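Local coordinates for protein UDP-glucose:anthocyanidin 3-O-glucosyltransferase (Clitoria ternatea, PDB 4REL) that is a plant glycosyltransferase of the GT-B fold, in which two Rossmann-like domains face each other across a cleft, at residues L142-N147 and F222-M226; L173-P179 and G369-R373. One frame throughout, in Å; residues are numbered along the deposited sequence. Where two conformers were deposited one is given.

Contact 1: residues L142-N147 and F222-M226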
ATOM      1  N   LEU A 142      -5.645  10.010   3.835  1.00 10.48           N
ATOM      2  CA  LEU A 142      -6.566  10.835   3.035  1.00 10.00           C
ATOM      3  C   LEU A 142      -6.844  12.190   3.683  1.00 13.32           C
ATOM      4  O   LEU A 142      -6.965  13.208   2.994  1.00 13.88           O
ATOM      5  CB  LEU A 142      -7.902  10.112   2.818  1.00 10.56           C
ATOM      6  CG  LEU A 142      -7.947   9.094   1.687  1.00 14.54           C
ATOM      7  CD1 LEU A 142      -9.237   8.297   1.782  1.00 17.42           C
ATOM      8  CD2 LEU A 142      -7.846   9.825   0.359  1.00 16.56           C
ATOM      9  N   SER A 143      -6.936  12.200   5.009  0.50 10.55           N
ATOM     10  CA  SER A 143      -7.286  13.417   5.734  0.50 14.38           C
ATOM     11  C   SER A 143      -6.253  14.521   5.594  0.50 14.83           C
ATOM     12  O   SER A 143      -6.595  15.703   5.585  0.50 13.78           O
ATOM     13  CB  SER A 143      -7.535  13.107   7.207  0.50 13.41           C
ATOM     14  OG  SER A 143      -8.807  12.525   7.356  0.50 16.93           O
ATOM     15  N   LEU A 144      -4.989  14.126   5.478  1.00 12.73           N
ATOM     16  CA  LEU A 144      -3.891  15.082   5.393  1.00 14.97           C
ATOM     17  C   LEU A 144      -4.076  16.088   4.263  1.00 11.59           C
ATOM     18  O   LEU A 144      -3.804  17.279   4.428  1.00 12.60           O
ATOM     19  CB  LEU A 144      -2.564  14.347   5.192  1.00 16.75           C
ATOM     20  CG  LEU A 144      -2.224  13.263   6.207  1.00 20.18           C
ATOM     21  CD1 LEU A 144      -0.943  12.550   5.793  1.00 17.55           C
ATOM     22  CD2 LEU A 144      -2.073  13.881   7.581  1.00 19.69           C
ATOM     23  N   TYR A 145      -4.554  15.606   3.117  1.00  8.42           N
ATOM     24  CA  TYR A 145      -4.594  16.418   1.906  1.00 12.25           C
ATOM     25  C   TYR A 145      -5.673  17.497   1.921  1.00 13.39           C
ATOM     26  O   TYR A 145      -5.672  18.397   1.084  1.00 14.98           O
ATOM     27  CB  TYR A 145      -4.664  15.499   0.675  1.00 13.02           C
ATOM     28  CG  TYR A 145      -3.436  14.621   0.655  1.00 11.84           C
ATOM     29  CD1 TYR A 145      -2.206  15.151   0.305  1.00 18.14           C
ATOM     30  CD2 TYR A 145      -3.489  13.299   1.081  1.00 14.06           C
ATOM     31  CE1 TYR A 145      -1.059  14.383   0.332  1.00 24.40           C
ATOM     32  CE2 TYR A 145      -2.343  12.515   1.105  1.00 18.36           C
ATOM     33  CZ  TYR A 145      -1.135  13.067   0.726  1.00 24.17           C
ATOM     34  OH  TYR A 145       0.016  12.312   0.748  1.00 25.40           O
ATOM     35  N   PHE A 146      -6.566  17.425   2.903  1.00 12.25           N
ATOM     36  CA  PHE A 146      -7.565  18.467   3.109  1.00 13.01           C
ATOM     37  C   PHE A 146      -7.167  19.472   4.179  1.00 10.11           C
ATOM     38  O   PHE A 146      -7.945  20.373   4.518  1.00 15.99           O
ATOM     39  CB  PHE A 146      -8.905  17.830   3.454  1.00 14.05           C
ATOM     40  CG  PHE A 146      -9.496  17.055   2.319  1.00 12.45           C
ATOM     41  CD1 PHE A 146     -10.417  17.651   1.471  1.00 12.60           C
ATOM     42  CD2 PHE A 146      -9.114  15.742   2.081  1.00 17.11           C
ATOM     43  CE1 PHE A 146     -10.962  16.948   0.409  1.00 13.50           C
ATOM     44  CE2 PHE A 146      -9.650  15.036   1.016  1.00 12.08           C
ATOM     45  CZ  PHE A 146     -10.575  15.638   0.185  1.00 13.94           C
ATOM     46  N   ASN A 147      -5.942  19.342   4.683  1.00 10.47           N
ATOM     47  CA  ASN A 147      -5.489  20.163   5.802  1.00  9.79           C
ATOM     48  C   ASN A 147      -4.020  20.554   5.675  1.00 13.11           C
ATOM     49  O   ASN A 147      -3.326  20.683   6.674  1.00 12.49           O
ATOM     50  CB  ASN A 147      -5.721  19.430   7.132  1.00 15.63           C
ATOM     51  CG  ASN A 147      -7.192  19.201   7.423  1.00 15.70           C
ATOM     52  OD1 ASN A 147      -7.880  20.080   7.955  1.00 12.61           O
ATOM     53  ND2 ASN A 147      -7.685  18.018   7.080  1.00 12.71           N
ATOM     54  N   PHE A 222     -12.981   9.672  11.477  1.00 11.85           N
ATOM     55  CA  PHE A 222     -12.246   9.881  10.241  1.00 15.64           C
ATOM     56  C   PHE A 222     -13.133   9.532   9.048  1.00 10.17           C
ATOM     57  O   PHE A 222     -13.150  10.254   8.045  1.00 11.70           O
ATOM     58  CB  PHE A 222     -10.945   9.061  10.208  1.00 14.36           C
ATOM     59  CG  PHE A 222     -10.444   8.794   8.822  1.00 11.31           C
ATOM     60  CD1 PHE A 222      -9.732   9.759   8.126  1.00 12.55           C
ATOM     61  CD2 PHE A 222     -10.692   7.572   8.202  1.00 12.92           C
ATOM     62  CE1 PHE A 222      -9.281   9.504   6.818  1.00 14.33           C
ATOM     63  CE2 PHE A 222     -10.246   7.321   6.916  1.00 14.74           C
ATOM     64  CZ  PHE A 222      -9.543   8.289   6.226  1.00 15.58           C
ATOM     65  N   VAL A 223     -13.869   8.426   9.151  1.00  9.84           N
ATOM     66  CA  VAL A 223     -14.704   7.990   8.043  1.00 11.47           C
ATOM     67  C   VAL A 223     -15.779   9.034   7.796  1.00 14.47           C
ATOM     68  O   VAL A 223     -16.009   9.421   6.652  1.00 11.48           O
ATOM     69  CB  VAL A 223     -15.331   6.608   8.301  1.00 12.55           C
ATOM     70  CG1 VAL A 223     -16.301   6.240   7.184  1.00 19.15           C
ATOM     71  CG2 VAL A 223     -14.236   5.546   8.439  1.00 10.64           C
ATOM     72  N   LYS A 224     -16.411   9.512   8.872  1.00 13.18           N
ATOM     73  CA  LYS A 224     -17.424  10.563   8.744  1.00 15.35           C
ATOM     74  C   LYS A 224     -16.839  11.834   8.152  1.00 15.55           C
ATOM     75  O   LYS A 224     -17.447  12.452   7.287  1.00 15.72           O
ATOM     76  CB  LYS A 224     -18.088  10.874  10.088  1.00 19.68           C
ATOM     77  CG  LYS A 224     -19.073   9.820  10.534  1.00 20.14           C
ATOM     78  CD  LYS A 224     -19.851  10.294  11.752  1.00 33.01           C
ATOM     79  CE  LYS A 224     -20.943   9.302  12.119  1.00 39.90           C
ATOM     80  NZ  LYS A 224     -21.790   9.801  13.238  1.00 42.16           N
ATOM     81  N   TYR A 225     -15.655  12.219   8.614  1.00 13.04           N
ATOM     82  CA  TYR A 225     -14.985  13.389   8.057  1.00 15.70           C
ATOM     83  C   TYR A 225     -14.772  13.253   6.545  1.00 14.08           C
ATOM     84  O   TYR A 225     -15.060  14.180   5.784  1.00 13.23           O
ATOM     85  CB  TYR A 225     -13.654  13.645   8.776  1.00 13.81           C
ATOM     86  CG  TYR A 225     -12.864  14.812   8.224  1.00 15.48           C
ATOM     87  CD1 TYR A 225     -13.202  16.119   8.548  1.00 15.55           C
ATOM     88  CD2 TYR A 225     -11.770  14.603   7.391  1.00 16.64           C
ATOM     89  CE1 TYR A 225     -12.471  17.189   8.055  1.00 17.59           C
ATOM     90  CE2 TYR A 225     -11.033  15.669   6.889  1.00 17.38           C
ATOM     91  CZ  TYR A 225     -11.393  16.954   7.226  1.00 16.61           C
ATOM     92  OH  TYR A 225     -10.673  18.013   6.744  1.00 16.36           O
ATOM     93  N   MET A 226     -14.284  12.102   6.097  1.00 13.32           N
ATOM     94  CA  MET A 226     -14.038  11.944   4.674  1.00 12.39           C
ATOM     95  C   MET A 226     -15.332  11.927   3.879  1.00 10.84           C
ATOM     96  O   MET A 226     -15.373  12.422   2.763  1.00 13.91           O
ATOM     97  CB  MET A 226     -13.195  10.704   4.378  1.00 13.43           C
ATOM     98  CG  MET A 226     -11.768  10.805   4.892  1.00 17.68           C
ATOM     99  SD  MET A 226     -10.892  12.271   4.280  1.00 18.69           S
ATOM    100  CE  MET A 226     -11.297  12.140   2.544  1.00 10.69           C
TER
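M226 reaches across from helix 220-229 to settle against L142 and F146. M226 CB stays beside the carbonyl of F222, and M226 CG passes 3.4 Å from CE1 of the F222 ring one turn earlier. Bends of -55° at chi2 and -48° at chi3 then fold the chain, so that SD and CE both come to the other segment. M226 SD sits 4.0 Å from L142 CB and beside the F146 ring, a Met-aromatic contact in which the sulfur stands obliquely to the ring. The terminal M226 CE finishes 3.7 Å from F146 CE2, and L142 CB fills in next to it. L142 CB also meets the F222 ring at its edge.

Helix 220-229 leads into strand 233-235, an outermost strand of the parallel sheet in the N-terminal Rossmann-like domain; M226 touches L233 of that strand, while L142 rests on W135 of strand 131-135.

The polar link lies on the other flank, where Y225 and N147 approach from opposite directions. N147 ND2 donates to Y225 OH at 3.0 Å, and its second hydrogen goes to S143 O, again at 3.0 Å. That pair of bonds fixes the rotation of the amide, which is turned 29° from the plane of the Y225 ring. S143 O is itself gripped twice, F146 N and N147 ND2 arriving from opposite faces of its carbonyl plane.

Contact 2: residues L173-P179 and G369-R373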
ATOM      1  N   LEU A 173      -2.291  11.173  15.595  1.00 10.81           N
ATOM      2  CA  LEU A 173      -1.234  11.496  14.636  1.00  9.09           C
ATOM      3  C   LEU A 173      -0.425  12.683  15.148  1.00 13.21           C
ATOM      4  O   LEU A 173      -0.976  13.600  15.774  1.00 16.79           O
ATOM      5  CB  LEU A 173      -1.804  11.823  13.240  1.00 10.29           C
ATOM      6  CG  LEU A 173      -2.553  10.716  12.503  1.00 11.30           C
ATOM      7  CD1 LEU A 173      -2.896  11.172  11.108  1.00 10.03           C
ATOM      8  CD2 LEU A 173      -1.666   9.482  12.432  1.00 12.97           C
ATOM      9  N   ARG A 174       0.884  12.644  14.910  1.00 13.45           N
ATOM     10  CA  ARG A 174       1.774  13.701  15.371  1.00 13.45           C
ATOM     11  C   ARG A 174       2.500  14.374  14.221  1.00 13.02           C
ATOM     12  O   ARG A 174       2.625  13.821  13.127  1.00 12.78           O
ATOM     13  CB  ARG A 174       2.834  13.139  16.311  1.00 13.60           C
ATOM     14  CG  ARG A 174       2.308  12.414  17.523  1.00 14.76           C
ATOM     15  CD  ARG A 174       3.511  11.816  18.205  1.00 19.88           C
ATOM     16  NE  ARG A 174       3.189  11.085  19.416  1.00 21.09           N
ATOM     17  CZ  ARG A 174       4.116  10.541  20.200  1.00 31.73           C
ATOM     18  NH1 ARG A 174       5.401  10.658  19.880  1.00 27.30           N
ATOM     19  NH2 ARG A 174       3.761   9.888  21.297  1.00 36.70           N
ATOM     20  N   VAL A 175       3.000  15.572  14.499  1.00 14.69           N
ATOM     21  CA  VAL A 175       3.855  16.304  13.586  1.00 13.03           C
ATOM     22  C   VAL A 175       4.938  15.414  12.963  1.00 14.03           C
ATOM     23  O   VAL A 175       5.149  15.432  11.748  1.00 15.83           O
ATOM     24  CB  VAL A 175       4.491  17.495  14.331  1.00 16.94           C
ATOM     25  CG1 VAL A 175       5.761  17.960  13.647  1.00 17.80           C
ATOM     26  CG2 VAL A 175       3.487  18.621  14.440  1.00 16.81           C
ATOM     27  N   GLU A 176       5.591  14.599  13.787  1.00 11.96           N
ATOM     28  CA  GLU A 176       6.699  13.772  13.302  1.00 13.45           C
ATOM     29  C   GLU A 176       6.268  12.652  12.346  1.00 15.73           C
ATOM     30  O   GLU A 176       7.106  12.044  11.668  1.00 15.99           O
ATOM     31  CB  GLU A 176       7.478  13.183  14.479  1.00 16.17           C
ATOM     32  CG  GLU A 176       6.697  12.166  15.286  1.00 17.49           C
ATOM     33  CD  GLU A 176       7.448  11.698  16.516  1.00 25.93           C
ATOM     34  OE1 GLU A 176       8.538  11.110  16.358  1.00 23.78           O
ATOM     35  OE2 GLU A 176       6.948  11.924  17.637  1.00 27.03           O
ATOM     36  N   ASP A 177       4.964  12.387  12.275  1.00 14.39           N
ATOM     37  CA  ASP A 177       4.455  11.336  11.396  1.00 13.88           C
ATOM     38  C   ASP A 177       4.167  11.820   9.974  1.00 15.27           C
ATOM     39  O   ASP A 177       4.012  11.009   9.064  1.00 12.45           O
ATOM     40  CB  ASP A 177       3.170  10.738  11.978  1.00 13.81           C
ATOM     41  CG  ASP A 177       3.342  10.240  13.402  1.00 12.63           C
ATOM     42  OD1 ASP A 177       4.430   9.716  13.729  1.00 15.61           O
ATOM     43  OD2 ASP A 177       2.376  10.362  14.191  1.00 12.97           O
ATOM     44  N   VAL A 178       4.075  13.136   9.797  1.00 14.80           N
ATOM     45  CA  VAL A 178       3.633  13.729   8.530  1.00 15.05           C
ATOM     46  C   VAL A 178       4.605  13.419   7.383  1.00 17.11           C
ATOM     47  O   VAL A 178       5.819  13.527   7.558  1.00 19.82           O
ATOM     48  CB  VAL A 178       3.473  15.252   8.695  1.00 16.17           C
ATOM     49  CG1 VAL A 178       3.141  15.918   7.372  1.00 10.81           C
ATOM     50  CG2 VAL A 178       2.392  15.555   9.738  1.00 20.23           C
ATOM     51  N   PRO A 179       4.081  13.010   6.211  1.00 12.90           N
ATOM     52  CA  PRO A 179       4.969  12.794   5.059  1.00 13.60           C
ATOM     53  C   PRO A 179       5.797  14.043   4.753  1.00 19.19           C
ATOM     54  O   PRO A 179       5.232  15.135   4.634  1.00 15.56           O
ATOM     55  CB  PRO A 179       3.990  12.519   3.912  1.00 12.64           C
ATOM     56  CG  PRO A 179       2.802  11.900   4.583  1.00 12.82           C
ATOM     57  CD  PRO A 179       2.681  12.657   5.898  1.00 11.00           C
ATOM     58  N   GLY A 369       4.806   6.569   7.960  1.00 13.60           N
ATOM     59  CA  GLY A 369       4.764   7.138   9.296  1.00 13.78           C
ATOM     60  C   GLY A 369       3.360   7.214   9.857  1.00 12.59           C
ATOM     61  O   GLY A 369       3.141   7.015  11.063  1.00 10.28           O
ATOM     62  N   ILE A 370       2.394   7.482   8.978  1.00 11.01           N
ATOM     63  CA  ILE A 370       0.999   7.499   9.384  1.00  9.32           C
ATOM     64  C   ILE A 370       0.575   6.092   9.786  1.00 12.69           C
ATOM     65  O   ILE A 370      -0.073   5.899  10.818  1.00 11.60           O
ATOM     66  CB  ILE A 370       0.072   8.010   8.255  1.00 13.80           C
ATOM     67  CG1 ILE A 370       0.515   9.396   7.764  1.00 14.75           C
ATOM     68  CG2 ILE A 370      -1.368   8.020   8.734  1.00  9.72           C
ATOM     69  CD1 ILE A 370       0.523  10.483   8.847  1.00 15.62           C
ATOM     70  N   ALA A 371       0.936   5.112   8.959  1.00  8.71           N
ATOM     71  CA  ALA A 371       0.618   3.722   9.241  1.00 10.88           C
ATOM     72  C   ALA A 371       1.215   3.274  10.566  1.00  8.96           C
ATOM     73  O   ALA A 371       0.536   2.618  11.369  1.00 10.54           O
ATOM     74  CB  ALA A 371       1.090   2.818   8.099  1.00 10.29           C
ATOM     75  N   ALA A 372       2.479   3.633  10.799  1.00  9.92           N
ATOM     76  CA  ALA A 372       3.167   3.233  12.016  1.00 11.22           C
ATOM     77  C   ALA A 372       2.441   3.803  13.235  1.00 11.15           C
ATOM     78  O   ALA A 372       2.255   3.109  14.237  1.00  9.06           O
ATOM     79  CB  ALA A 372       4.633   3.687  11.990  1.00  8.27           C
ATOM     80  N   ARG A 373       2.038   5.066  13.154  1.00 13.42           N
ATOM     81  CA  ARG A 373       1.315   5.702  14.258  1.00 12.09           C
ATOM     82  C   ARG A 373      -0.043   5.039  14.505  1.00  9.25           C
ATOM     83  O   ARG A 373      -0.440   4.839  15.655  1.00 11.88           O
ATOM     84  CB  ARG A 373       1.123   7.205  14.002  1.00 12.62           C
ATOM     85  CG  ARG A 373       0.371   7.945  15.135  1.00 11.60           C
ATOM     86  CD  ARG A 373       1.194   7.972  16.430  1.00  9.42           C
ATOM     87  NE  ARG A 373       2.505   8.551  16.171  1.00 11.28           N
ATOM     88  CZ  ARG A 373       3.573   8.385  16.943  1.00 13.63           C
ATOM     89  NH1 ARG A 373       3.495   7.664  18.057  1.00 15.40           N
ATOM     90  NH2 ARG A 373       4.723   8.942  16.598  1.00 15.77           N
TER
HETATM   91  O   HOH W   1       4.102   9.235   6.984  1.00 17.85           O
HETATM   92  O   HOH W   2       5.748   7.682  12.558  1.00 21.50           O
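D177 OD2 is gripped from both faces of its carboxylate plane: R373 NE donates to it at 2.7 Å, and R174 N, from within its own turn, at 2.8 Å. The other oxygen, D177 OD1, takes R373 NH2 at 3.0 Å through its syn lone pair, so the arginine holds the carboxylate side-on, with one nitrogen to each oxygen. Water 2 also donates to D177 OD1, and with its second hydrogen to G369 O.

R373 leaves the helix with CG anti to its backbone N (chi1 -180°), then bends at chi2 and chi3, which brings the guanidinium round beside D177. The guanidinium of R174 lies flat on it, the two centres 3.9 Å apart and the planes 17° from parallel, with R373 NH1 over the middle of R174. The positive charge of the pair is probably compensated by nearby acids: E176 OE2 accepts from R174 NH1 at 3.0 Å in a salt bridge and makes a long one to R373 NH2, and R373 NH1 turns to D377. E176 is shared with K388, which forms a salt bridge with its OE1.

L173 CD2 packs 3.7 Å from R373 CG and also meets I370 CG2, while I370 CD1 lies near P179 CD and beside the D177 carbonyl. Water 1 donates to D177 O and accepts a weak bond from I370 N.

The contact joins the two halves of the GT-B fold. Residues 173-179, a loop with a short 3-10 turn, belong to the N-terminal side, where V175 and V178 pack on helix 148-157; helix 368-378 belongs to the C-terminal domain and rests on strand 382-384, with A372 and R373 touching I384.

Overall arrangement
The centres of the two contacts lie about 14 Å apart, and their segments alternate along the chain: 142-147, 173-179, 222-226, 369-373. Contact 1 stays within the N-terminal domain, whereas contact 2 spans the cleft. L144, which takes no part in contact 1, joins them: L144 CD1 packs 3.6 Å from P179 CD and 4.0 Å from I370 CD1. Segment 142-147 supplies Y145 to the ligand pocket and segment 173-179 supplies P179, each touching the bound 3,5,7-trihydroxy-2-(4-hydroxyphenyl)-4H-chromen-4-one. F365, G366 and D367, just before helix 368-378, line the same pocket. The side chain of L142 stands about 9 Å from the ligand.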